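Local coordinates for UDP-N-acetylglucosamine pyrophosphorylase (Entamoeba histolytica, PDB 3OC9), which probably catalyses the transfer of uridylyl from UTP to N-acetylglucosamine 1-phosphate, giving UDP-N-acetylglucosamine and diphosphate, at residues I310-F313 and D314-L318; F118-S122 and E123-C127; T239-T242 and D243-K247. All coordinates share one frame; numbering follows the deposited sequence.

Contact 1. Residues I310-F313 and D314-L318; sequences IFFF and DVFPL. Unlike the reference sequence in segment 310-313: Ile-310 (reference Met).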
loop_
_atom_site.group_PDB
_atom_site.type_symbol
_atom_site.label_atom_id
_atom_site.label_comp_id
_atom_site.label_asym_id
_atom_site.label_seq_id
_atom_site.Cartn_x
_atom_site.Cartn_y
_atom_site.Cartn_z
ATOM N N ILE A 310 -13.345 -11.137 4.641
ATOM C CA ILE A 310 -13.919 -10.319 3.544
ATOM C C ILE A 310 -12.768 -9.517 2.896
ATOM O O ILE A 310 -11.787 -9.156 3.582
ATOM C CB ILE A 310 -15.096 -9.390 4.026
ATOM C CG1 ILE A 310 -14.712 -8.628 5.305
ATOM C CG2 ILE A 310 -16.432 -10.208 4.243
ATOM C CD1 ILE A 310 -15.730 -7.562 5.800
ATOM N N PHE A 311 -12.871 -9.258 1.579
ATOM C CA PHE A 311 -11.761 -8.696 0.747
ATOM C C PHE A 311 -12.122 -7.281 0.214
ATOM O O PHE A 311 -13.217 -7.084 -0.317
ATOM C CB PHE A 311 -11.479 -9.612 -0.475
ATOM C CG PHE A 311 -10.848 -10.968 -0.150
ATOM C CD1 PHE A 311 -10.328 -11.266 1.118
ATOM C CD2 PHE A 311 -10.727 -11.924 -1.160
ATOM C CE1 PHE A 311 -9.730 -12.515 1.383
ATOM C CE2 PHE A 311 -10.121 -13.167 -0.907
ATOM C CZ PHE A 311 -9.625 -13.454 0.368
ATOM N N PHE A 312 -11.230 -6.296 0.358
ATOM C CA PHE A 312 -11.599 -4.916 0.029
ATOM C C PHE A 312 -11.954 -4.741 -1.454
ATOM O O PHE A 312 -12.844 -3.960 -1.781
ATOM C CB PHE A 312 -10.544 -3.869 0.498
ATOM C CG PHE A 312 -9.328 -3.780 -0.387
ATOM C CD1 PHE A 312 -9.388 -3.139 -1.635
ATOM C CD2 PHE A 312 -8.118 -4.335 0.028
ATOM C CE1 PHE A 312 -8.255 -3.084 -2.484
ATOM C CE2 PHE A 312 -6.980 -4.279 -0.800
ATOM C CZ PHE A 312 -7.050 -3.652 -2.055
ATOM N N PHE A 313 -11.291 -5.498 -2.328
ATOM C CA PHE A 313 -11.502 -5.335 -3.787
ATOM C C PHE A 313 -12.852 -5.846 -4.296
ATOM O O PHE A 313 -13.268 -5.525 -5.425
ATOM C CB PHE A 313 -10.296 -5.847 -4.625
ATOM C CG PHE A 313 -9.828 -7.239 -4.263
ATOM C CD1 PHE A 313 -8.717 -7.419 -3.435
ATOM C CD2 PHE A 313 -10.498 -8.372 -4.750
ATOM C CE1 PHE A 313 -8.274 -8.705 -3.085
ATOM C CE2 PHE A 313 -10.057 -9.675 -4.416
ATOM C CZ PHE A 313 -8.946 -9.838 -3.573
ATOM N N ASP A 314 -13.581 -6.606 -3.464
ATOM C CA ASP A 314 -14.966 -6.959 -3.827
ATOM C C ASP A 314 -15.929 -5.758 -3.809
ATOM O O ASP A 314 -17.080 -5.898 -4.233
ATOM C CB ASP A 314 -15.519 -8.117 -2.949
ATOM C CG ASP A 314 -14.897 -9.481 -3.297
ATOM O OD1 ASP A 314 -14.596 -9.747 -4.494
ATOM O OD2 ASP A 314 -14.712 -10.313 -2.365
ATOM N N VAL A 315 -15.449 -4.589 -3.350
ATOM C CA VAL A 315 -16.239 -3.337 -3.395
ATOM C C VAL A 315 -16.203 -2.633 -4.775
ATOM O O VAL A 315 -17.086 -1.822 -5.076
ATOM C CB VAL A 315 -15.877 -2.340 -2.238
ATOM C CG1 VAL A 315 -14.736 -1.388 -2.623
ATOM C CG2 VAL A 315 -17.128 -1.543 -1.817
ATOM N N PHE A 316 -15.228 -2.990 -5.616
ATOM C CA PHE A 316 -15.050 -2.307 -6.926
ATOM C C PHE A 316 -16.317 -2.223 -7.826
ATOM O O PHE A 316 -16.553 -1.166 -8.441
ATOM C CB PHE A 316 -13.839 -2.859 -7.742
ATOM C CG PHE A 316 -12.442 -2.587 -7.145
ATOM C CD1 PHE A 316 -12.231 -1.830 -5.979
ATOM C CD2 PHE A 316 -11.316 -3.120 -7.808
ATOM C CE1 PHE A 316 -10.898 -1.617 -5.472
ATOM C CE2 PHE A 316 -9.973 -2.914 -7.309
ATOM C CZ PHE A 316 -9.771 -2.150 -6.154
ATOM N N PRO A 317 -17.140 -3.311 -7.915
ATOM C CA PRO A 317 -18.318 -3.218 -8.824
ATOM C C PRO A 317 -19.463 -2.284 -8.349
ATOM O O PRO A 317 -20.402 -1.995 -9.127
ATOM C CB PRO A 317 -18.795 -4.679 -8.978
ATOM C CG PRO A 317 -18.064 -5.480 -7.941
ATOM C CD PRO A 317 -16.874 -4.695 -7.455
ATOM N N LEU A 318 -19.377 -1.798 -7.105
ATOM C CA LEU A 318 -20.327 -0.783 -6.605
ATOM C C LEU A 318 -20.180 0.578 -7.319
ATOM O O LEU A 318 -21.160 1.332 -7.473
ATOM C CB LEU A 318 -20.185 -0.623 -5.074
ATOM C CG LEU A 318 -21.093 0.369 -4.310
ATOM C CD1 LEU A 318 -22.568 -0.019 -4.399
ATOM C CD2 LEU A 318 -20.668 0.468 -2.852
HETATM O O HOH W 1 -15.287 -9.909 0.260
#
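Asp-314 OD2 has two partners: water 1 donates to it at 2.7 Å and ties it back to Phe-311, whose backbone N gives its proton to the same water at 2.8 Å, while His-282 NE2 is the direct protein partner. This carboxylate sits on the opening turn of a 3-10 helix, in the link between strands 305-309 and 322-326. Three successive backbone bonds build the helix, each reaching back three residues: Asp-314 N to Phe-311 O, Val-315 N to Phe-312 O (3.1 Å) and Phe-316 N to Phe-313 O.

Phe-312, Phe-313 and Phe-316 touch in turn. Phe-313 carries CG between its backbone N and carbonyl carbon (chi1 50°), which brings CD1 over the centre of the Phe-312 ring, 4.3 Å above its plane. Strand 263-267 meets both Phe-312 and Phe-316, and Val-235 touches Phe-313 and Phe-316. Phe-316 CZ comes to the edge of the Phe-312 ring, near its plane, 4.1 Å from Phe-312 CE1. Phe-313 CB makes a CH-pi contact over the Phe-316 face, 4.1 Å from the ring centroid and 16° off its normal.

Contact 2. Residues F118-S122 and E123-C127; sequences FGLSS and EQIHC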
loop_
_atom_site.group_PDB
_atom_site.type_symbol
_atom_site.label_atom_id
_atom_site.label_comp_id
_atom_site.label_asym_id
_atom_site.label_seq_id
_atom_site.Cartn_x
_atom_site.Cartn_y
_atom_site.Cartn_z
ATOM N N PHE A 118 8.420 10.804 14.754
ATOM C CA PHE A 118 9.374 11.041 13.659
ATOM C C PHE A 118 9.263 12.449 13.040
ATOM O O PHE A 118 9.598 12.651 11.872
ATOM C CB PHE A 118 9.291 9.925 12.569
ATOM C CG PHE A 118 9.514 8.523 13.109
ATOM C CD1 PHE A 118 10.803 8.083 13.428
ATOM C CD2 PHE A 118 8.435 7.655 13.312
ATOM C CE1 PHE A 118 11.021 6.801 13.949
ATOM C CE2 PHE A 118 8.639 6.375 13.831
ATOM C CZ PHE A 118 9.949 5.944 14.140
ATOM N N GLY A 119 8.829 13.429 13.836
ATOM C CA GLY A 119 8.710 14.815 13.342
ATOM C C GLY A 119 7.325 15.256 12.871
ATOM O O GLY A 119 7.125 16.439 12.567
ATOM N N LEU A 120 6.376 14.313 12.796
ATOM C CA LEU A 120 4.943 14.639 12.581
ATOM C C LEU A 120 4.298 15.208 13.859
ATOM O O LEU A 120 4.934 15.222 14.928
ATOM C CB LEU A 120 4.167 13.404 12.073
ATOM C CG LEU A 120 4.577 12.864 10.685
ATOM C CD1 LEU A 120 3.993 11.458 10.408
ATOM C CD2 LEU A 120 4.184 13.856 9.599
ATOM N N SER A 121 3.069 15.717 13.735
ATOM C CA SER A 121 2.283 16.171 14.897
ATOM C C SER A 121 1.435 15.046 15.493
ATOM O O SER A 121 0.856 14.237 14.757
ATOM C CB SER A 121 1.386 17.347 14.504
ATOM O OG SER A 121 0.450 17.664 15.543
ATOM N N SER A 122 1.316 15.013 16.824
ATOM C CA SER A 122 0.398 14.055 17.477
ATOM C C SER A 122 -1.063 14.198 17.018
ATOM O O SER A 122 -1.855 13.263 17.159
ATOM C CB SER A 122 0.475 14.144 19.021
ATOM O OG SER A 122 -0.094 15.361 19.499
ATOM N N GLU A 123 -1.395 15.365 16.459
ATOM C CA GLU A 123 -2.771 15.645 16.051
ATOM C C GLU A 123 -3.155 14.973 14.729
ATOM O O GLU A 123 -4.348 14.878 14.414
ATOM C CB GLU A 123 -3.010 17.156 15.971
ATOM C CG GLU A 123 -2.621 17.887 17.254
ATOM C CD GLU A 123 -3.221 19.268 17.366
ATOM O OE1 GLU A 123 -3.142 20.032 16.378
ATOM O OE2 GLU A 123 -3.757 19.593 18.453
ATOM N N GLN A 124 -2.158 14.480 13.987
ATOM C CA GLN A 124 -2.390 13.904 12.627
ATOM C C GLN A 124 -2.279 12.381 12.465
ATOM O O GLN A 124 -2.514 11.876 11.367
ATOM C CB GLN A 124 -1.495 14.609 11.573
ATOM C CG GLN A 124 -0.035 14.096 11.447
ATOM C CD GLN A 124 0.833 15.030 10.591
ATOM O OE1 GLN A 124 1.643 15.811 11.119
ATOM N NE2 GLN A 124 0.653 14.968 9.271
ATOM N N ILE A 125 -1.920 11.659 13.537
ATOM C CA ILE A 125 -1.776 10.186 13.526
ATOM C C ILE A 125 -2.980 9.574 14.237
ATOM O O ILE A 125 -3.224 9.922 15.392
ATOM C CB ILE A 125 -0.505 9.766 14.318
ATOM C CG1 ILE A 125 0.750 10.333 13.663
ATOM C CG2 ILE A 125 -0.405 8.236 14.463
ATOM C CD1 ILE A 125 1.130 9.616 12.403
ATOM N N HIS A 126 -3.713 8.660 13.573
ATOM C CA HIS A 126 -4.957 8.088 14.145
ATOM C C HIS A 126 -5.057 6.555 14.000
ATOM O O HIS A 126 -5.502 6.054 12.945
ATOM C CB HIS A 126 -6.207 8.739 13.502
ATOM C CG HIS A 126 -6.132 10.234 13.381
ATOM N ND1 HIS A 126 -6.584 11.087 14.371
ATOM C CD2 HIS A 126 -5.679 11.030 12.376
ATOM C CE1 HIS A 126 -6.394 12.340 13.991
ATOM N NE2 HIS A 126 -5.851 12.336 12.780
ATOM N N CYS A 127 -4.699 5.821 15.061
ATOM C CA CYS A 127 -4.836 4.347 15.067
ATOM C C CYS A 127 -6.281 3.946 15.407
ATOM O O CYS A 127 -6.882 4.501 16.357
ATOM C CB CYS A 127 -3.844 3.700 16.072
ATOM S SG CYS A 127 -2.067 3.869 15.699
HETATM O O HOH W 2 -4.590 12.014 17.051
#
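Ser-121 and Gln-124 bond to each other twice, backbone to side chain in one direction and backbone to backbone in the other. Ser-121 N points almost straight at Gln-124 OE1 (3.0 Å, 172° at the hydrogen). Gln-124 N returns to Ser-121 O at 3.1 Å and closes a type I beta turn. Within that turn the Ser-121 hydroxyl adds an ST turn, with OG accepting from Glu-123 N at 3.1 Å. This tight reversal ends the beta-alpha-beta crossover from strand 95-100 through helix 105-114 and launches strand 125-134 of the GT-A-like sheet.

The glutamine amide is held at both ends. Gln-124 CG lies between the backbone N and carbonyl carbon (chi1 83°), and from there the extended chain runs alongside the turn and brings OE1 to Ser-121 N, while NE2 donates onward to Ile-94 O and Gln-80 OE1. The Leu-120 side chain crosses that of Gln-124 at about a right angle, its CD2 resting 3.5 Å from Gln-124 OE1, and also packs on Ser-73 and Leu-77 of helix 68-87. A further touch of Leu-120 with Ile-125 is less certain, because Ile-125 is modelled in two conformers. The buried Ile-125 N has no partner in the model. Water 2 donates to both Ser-122 O and Ile-125 O, at 3.0 Å each.

Contact 3. Residues T239-T242 and D243-K247; sequences TELT and DELNK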
loop_
_atom_site.group_PDB
_atom_site.type_symbol
_atom_site.label_atom_id
_atom_site.label_comp_id
_atom_site.label_asym_id
_atom_site.label_seq_id
_atom_site.Cartn_x
_atom_site.Cartn_y
_atom_site.Cartn_z
ATOM N N THR A 239 -5.435 -17.436 -8.782
ATOM C CA THR A 239 -5.892 -18.835 -8.653
ATOM C C THR A 239 -7.135 -19.193 -9.504
ATOM O O THR A 239 -7.432 -20.377 -9.688
ATOM C CB THR A 239 -6.082 -19.272 -7.154
ATOM O OG1 THR A 239 -6.877 -18.313 -6.446
ATOM C CG2 THR A 239 -4.744 -19.414 -6.445
ATOM N N GLU A 240 -7.839 -18.181 -10.030
ATOM C CA GLU A 240 -9.078 -18.372 -10.804
ATOM C C GLU A 240 -8.984 -18.048 -12.297
ATOM O O GLU A 240 -10.004 -18.031 -12.999
ATOM C CB GLU A 240 -10.227 -17.556 -10.195
ATOM C CG GLU A 240 -10.902 -18.207 -8.996
ATOM C CD GLU A 240 -10.069 -18.103 -7.732
ATOM O OE1 GLU A 240 -9.667 -19.161 -7.179
ATOM O OE2 GLU A 240 -9.806 -16.960 -7.296
ATOM N N LEU A 241 -7.775 -17.789 -12.788
ATOM C CA LEU A 241 -7.588 -17.458 -14.203
ATOM C C LEU A 241 -7.897 -18.651 -15.111
ATOM O O LEU A 241 -7.782 -19.802 -14.683
ATOM C CB LEU A 241 -6.163 -16.979 -14.457
ATOM C CG LEU A 241 -5.777 -15.626 -13.851
ATOM C CD1 LEU A 241 -4.285 -15.404 -14.042
ATOM C CD2 LEU A 241 -6.597 -14.499 -14.485
ATOM N N THR A 242 -8.286 -18.356 -16.354
ATOM C CA THR A 242 -8.696 -19.368 -17.344
ATOM C C THR A 242 -7.945 -19.171 -18.665
ATOM O O THR A 242 -7.302 -18.146 -18.866
ATOM C CB THR A 242 -10.213 -19.276 -17.637
ATOM O OG1 THR A 242 -10.527 -17.978 -18.172
ATOM C CG2 THR A 242 -11.040 -19.508 -16.364
ATOM N N ASP A 243 -8.052 -20.138 -19.580
ATOM C CA ASP A 243 -7.473 -19.978 -20.920
ATOM C C ASP A 243 -7.962 -18.699 -21.635
ATOM O O ASP A 243 -7.168 -17.996 -22.273
ATOM C CB ASP A 243 -7.737 -21.222 -21.785
ATOM C CG ASP A 243 -6.712 -22.337 -21.564
ATOM O OD1 ASP A 243 -5.799 -22.205 -20.715
ATOM O OD2 ASP A 243 -6.821 -23.370 -22.263
ATOM N N GLU A 244 -9.261 -18.420 -21.522
ATOM C CA GLU A 244 -9.896 -17.195 -22.033
ATOM C C GLU A 244 -9.228 -15.928 -21.475
ATOM O O GLU A 244 -8.891 -15.014 -22.230
ATOM C CB GLU A 244 -11.404 -17.193 -21.678
ATOM C CG GLU A 244 -12.208 -15.958 -22.182
ATOM C CD GLU A 244 -13.657 -15.878 -21.640
ATOM O OE1 GLU A 244 -14.243 -16.930 -21.287
ATOM O OE2 GLU A 244 -14.217 -14.754 -21.582
ATOM N N LEU A 245 -9.041 -15.897 -20.157
ATOM C CA LEU A 245 -8.468 -14.728 -19.467
ATOM C C LEU A 245 -6.940 -14.630 -19.628
ATOM O O LEU A 245 -6.341 -13.585 -19.326
ATOM C CB LEU A 245 -8.899 -14.713 -17.987
ATOM C CG LEU A 245 -10.401 -14.465 -17.699
ATOM C CD1 LEU A 245 -10.710 -14.605 -16.221
ATOM C CD2 LEU A 245 -10.863 -13.084 -18.209
ATOM N N ASN A 246 -6.314 -15.702 -20.127
ATOM C CA ASN A 246 -4.874 -15.685 -20.463
ATOM C C ASN A 246 -4.519 -15.471 -21.958
ATOM O O ASN A 246 -3.334 -15.564 -22.334
ATOM C CB ASN A 246 -4.170 -16.958 -19.940
ATOM C CG ASN A 246 -3.782 -16.868 -18.469
ATOM O OD1 ASN A 246 -3.329 -15.824 -17.989
ATOM N ND2 ASN A 246 -3.929 -17.976 -17.752
ATOM N N LYS A 247 -5.517 -15.173 -22.802
ATOM C CA LYS A 247 -5.302 -14.988 -24.254
ATOM C C LYS A 247 -4.407 -13.805 -24.635
ATOM O O LYS A 247 -4.480 -12.727 -24.021
ATOM C CB LYS A 247 -6.640 -14.897 -25.010
HETATM O O HOH W 3 -13.276 -17.420 -18.777
#
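Thr-242 reaches forward with its hydroxyl: OG1 accepts from Leu-245 N at 3.2 Å, with 158° at the hydrogen. The rotamer makes this possible. OG1 is held between the backbone N and the carbonyl carbon (chi1 61°), facing the turn that follows, while the methyl CG2 stands anti to the carbonyl carbon. The same oxygen lies 3.5 Å from Leu-245 CG, so the leucine side chain passes close by the hydroxyl whose bond holds its own backbone. Water 3, 2.9 Å from Thr-242 OG1, extends the link to Glu-244, whose nearly straight side chain brings OE1 within a weak bond of that water.

Asn-246 N makes a weak bond to Thr-242 O at 2.9 Å, bent to 129° at the hydrogen. Thr-242 N is buried and has no partner in the model.

Leu-241 and Leu-245 share one conformation, each with CG anti to its carbonyl carbon and the chain then extended. They cross at about a right angle, Leu-241 CD2 touching Leu-245 CB at 4.2 Å, and both lean on Val-236 of strand 232-236; Leu-241 also meets Val-225 and Leu-245 meets Val-227. From Leu-241 the other methyl, CD1, comes within 4.1 Å of Asn-246 OD1. That oxygen is hydrogen-bonded to Lys-216 NZ, a bond that should limit rotation of the amide, whose side chain crosses that of Leu-241 at about a right angle.

From 243 to 245 the backbone turns as in a helix, but no run of helical bonds follows, and a type I beta turn spans Glu-244 to Lys-247. Hydroxyl and carbonyl of Thr-242 together make an ST motif, its main-chain bond weak, in the surface loop between strands 232-236 and 258-261.

Contacts 1 and 3 are neighbours, with centres 20 Å apart and nearest atoms about 7 Å apart. They do not touch, but strand 232-236 joins them: contact 1 packs on Val-235, and the leucines of contact 3 on the adjacent Val-236. Contact 2 is remote from both. It opens strand 125-134, parallel to 95-100 in the main sheet, 29 Å centre to centre from contact 1 (nearest atoms about 17 Å) and 44 Å from contact 3, across the centre of the chain. In sequence order the turn at 118-127 comes first, then the surface loop at 239-247, then the 3-10 helix at 310-318.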